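Side-chain contact in sensor protein KdpD (Escherichia coli, PDB 4Y2F), which is a potassium-sensing histidine kinase, seen here as its GAF domain, which probably serves as a regulatory module of the sensor: residues R36-L41 / T58-A63. Numbering follows the deposited sequence.
Sequences RSQVLL and TPWDDA
Gln38, whose aliphatic stem rests against the indole of Trp60, turns its amide back onto its own strand: NE2 donates to Val39 O over 3.0 Å in a nearly straight bond (172°). The acceptor lies almost in the amide plane of Gln38, although the donor is tilted out of the carbonyl plane of Val39. CG stands anti to the backbone N, and the bend at the next bond, chi2 77°, is what lets the amide reach along the strand while the stem stays beside Trp60. That stem meets the far corner of the benzo ring, CG lying 3.8 Å from Trp60 CH2, with CB close behind. The two side chains cross at about a right angle, and amide and indole planes are 47° apart.

Two residues further along, Leu40 spreads its two methyls along the neighbouring stretch of the Trp60 ring. CD1 comes obliquely to NE1 at 3.9 Å, while CD2 packs 4.0 Å from CZ2. No hydrogen bond joins the two segments; apolar contact does the work.

In the GAF fold, a central antiparallel sheet carries helices on one side and loops and a shorter helix on the other. Strand 35-42 turns Val39 toward helix 18-33 and Gln38 and Leu40 to the opposite side, where the loop ahead of helix 62-71 brings in Trp60. Val103 of the adjacent strand, His53 and Tyr87 also touch the Trp60 side chain. With an alanine at Trp60 the Leu40 methyls and the Gln38 stem would probably lose the indole that covers them on this side, and a gap would open between sheet and loop. Just past the tryptophan, Asp61 N-caps helix 62-71, its OD2 accepting a hydrogen bond from Ile64 N and a weak one from Ala63 N.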
loop_
_atom_site.group_PDB
_atom_site.type_symbol
_atom_site.label_atom_id
_atom_site.label_comp_id
_atom_site.label_asym_id
_atom_site.label_seq_id
_atom_site.Cartn_x
_atom_site.Cartn_y
_atom_site.Cartn_z
ATOM N N ARG A 36 -19.875 -7.060 -5.678
ATOM C CA ARG A 36 -19.704 -8.154 -4.738
ATOM C C ARG A 36 -18.301 -8.709 -4.920
ATOM O O ARG A 36 -17.740 -8.677 -6.020
ATOM C CB ARG A 36 -20.744 -9.246 -5.003
ATOM C CG ARG A 36 -22.201 -8.749 -4.924
ATOM C CD ARG A 36 -22.600 -8.267 -3.524
ATOM N NE ARG A 36 -23.866 -7.499 -3.502
ATOM C CZ ARG A 36 -25.091 -8.022 -3.362
ATOM N NH1 ARG A 36 -25.229 -9.340 -3.236
ATOM N NH2 ARG A 36 -26.188 -7.230 -3.333
ATOM N N SER A 37 -17.702 -9.182 -3.838
ATOM C CA SER A 37 -16.346 -9.682 -3.984
ATOM C C SER A 37 -16.105 -10.818 -3.015
ATOM O O SER A 37 -16.767 -10.942 -1.980
ATOM C CB SER A 37 -15.282 -8.601 -3.830
ATOM O OG SER A 37 -15.325 -8.053 -2.541
ATOM N N GLN A 38 -15.120 -11.642 -3.365
ATOM C CA GLN A 38 -14.696 -12.746 -2.520
ATOM C C GLN A 38 -13.180 -12.848 -2.598
ATOM O O GLN A 38 -12.617 -12.977 -3.694
ATOM C CB GLN A 38 -15.282 -14.043 -3.067
ATOM C CG GLN A 38 -14.766 -15.270 -2.359
ATOM C CD GLN A 38 -15.415 -15.444 -1.016
ATOM O OE1 GLN A 38 -16.625 -15.620 -0.930
ATOM N NE2 GLN A 38 -14.617 -15.387 0.049
ATOM N N VAL A 39 -12.533 -12.787 -1.442
ATOM C CA VAL A 39 -11.107 -13.052 -1.324
ATOM C C VAL A 39 -10.902 -14.552 -1.152
ATOM O O VAL A 39 -11.613 -15.208 -0.374
ATOM C CB VAL A 39 -10.505 -12.252 -0.154
ATOM C CG1 VAL A 39 -9.097 -12.738 0.185
ATOM C CG2 VAL A 39 -10.484 -10.757 -0.499
ATOM N N LEU A 40 -9.941 -15.089 -1.905
ATOM C CA LEU A 40 -9.558 -16.495 -1.866
ATOM C C LEU A 40 -8.107 -16.589 -1.410
ATOM O O LEU A 40 -7.241 -15.884 -1.937
ATOM C CB LEU A 40 -9.682 -17.099 -3.268
ATOM C CG LEU A 40 -11.070 -16.976 -3.911
ATOM C CD1 LEU A 40 -11.067 -17.537 -5.337
ATOM C CD2 LEU A 40 -12.093 -17.685 -3.059
ATOM N N LEU A 41 -7.839 -17.483 -0.455
ATOM C CA LEU A 41 -6.515 -17.619 0.134
ATOM C C LEU A 41 -6.022 -19.053 -0.017
ATOM O O LEU A 41 -6.822 -19.995 0.050
ATOM C CB LEU A 41 -6.542 -17.248 1.624
ATOM C CG LEU A 41 -6.991 -15.806 1.886
ATOM C CD1 LEU A 41 -7.051 -15.528 3.368
ATOM C CD2 LEU A 41 -6.072 -14.805 1.187
ATOM N N THR A 58 -22.056 -14.744 -9.065
ATOM C CA THR A 58 -22.115 -15.791 -10.072
ATOM C C THR A 58 -20.929 -16.729 -9.858
ATOM O O THR A 58 -19.844 -16.287 -9.480
ATOM C CB THR A 58 -22.035 -15.172 -11.471
ATOM O OG1 THR A 58 -22.867 -14.011 -11.535
ATOM C CG2 THR A 58 -22.535 -16.160 -12.514
ATOM N N PRO A 59 -21.106 -18.037 -10.066
ATOM C CA PRO A 59 -19.975 -18.957 -9.880
ATOM C C PRO A 59 -18.867 -18.695 -10.889
ATOM O O PRO A 59 -19.123 -18.513 -12.082
ATOM C CB PRO A 59 -20.590 -20.342 -10.113
ATOM C CG PRO A 59 -22.038 -20.169 -9.987
ATOM C CD PRO A 59 -22.383 -18.739 -10.270
ATOM N N TRP A 60 -17.635 -18.701 -10.406
ATOM C CA TRP A 60 -16.458 -18.580 -11.256
ATOM C C TRP A 60 -15.813 -19.946 -11.418
ATOM O O TRP A 60 -16.154 -20.912 -10.729
ATOM C CB TRP A 60 -15.448 -17.591 -10.670
ATOM C CG TRP A 60 -15.006 -17.958 -9.306
ATOM C CD1 TRP A 60 -13.977 -18.791 -8.965
ATOM C CD2 TRP A 60 -15.587 -17.516 -8.084
ATOM N NE1 TRP A 60 -13.882 -18.888 -7.601
ATOM C CE2 TRP A 60 -14.861 -18.115 -7.034
ATOM C CE3 TRP A 60 -16.647 -16.661 -7.768
ATOM C CZ2 TRP A 60 -15.161 -17.891 -5.693
ATOM C CZ3 TRP A 60 -16.931 -16.425 -6.432
ATOM C CH2 TRP A 60 -16.194 -17.041 -5.411
ATOM N N ASP A 61 -14.879 -20.028 -12.359
ATOM C CA ASP A 61 -14.191 -21.285 -12.609
ATOM C C ASP A 61 -13.069 -21.447 -11.589
ATOM O O ASP A 61 -12.134 -20.637 -11.550
ATOM C CB ASP A 61 -13.650 -21.325 -14.036
ATOM C CG ASP A 61 -13.031 -22.666 -14.385
ATOM O OD1 ASP A 61 -13.596 -23.393 -15.232
ATOM O OD2 ASP A 61 -11.982 -23.003 -13.808
ATOM N N ASP A 62 -13.176 -22.488 -10.754
ATOM C CA ASP A 62 -12.187 -22.711 -9.703
ATOM C C ASP A 62 -10.796 -22.929 -10.274
ATOM O O ASP A 62 -9.803 -22.481 -9.687
ATOM C CB ASP A 62 -12.565 -23.937 -8.871
ATOM C CG ASP A 62 -13.865 -23.765 -8.114
ATOM O OD1 ASP A 62 -14.188 -22.623 -7.721
ATOM O OD2 ASP A 62 -14.559 -24.781 -7.902
ATOM N N ALA A 63 -10.697 -23.617 -11.411
ATOM C CA ALA A 63 -9.385 -23.927 -11.960
ATOM C C ALA A 63 -8.740 -22.716 -12.618
ATOM O O ALA A 63 -7.512 -22.578 -12.572
ATOM C CB ALA A 63 -9.484 -25.106 -12.932
#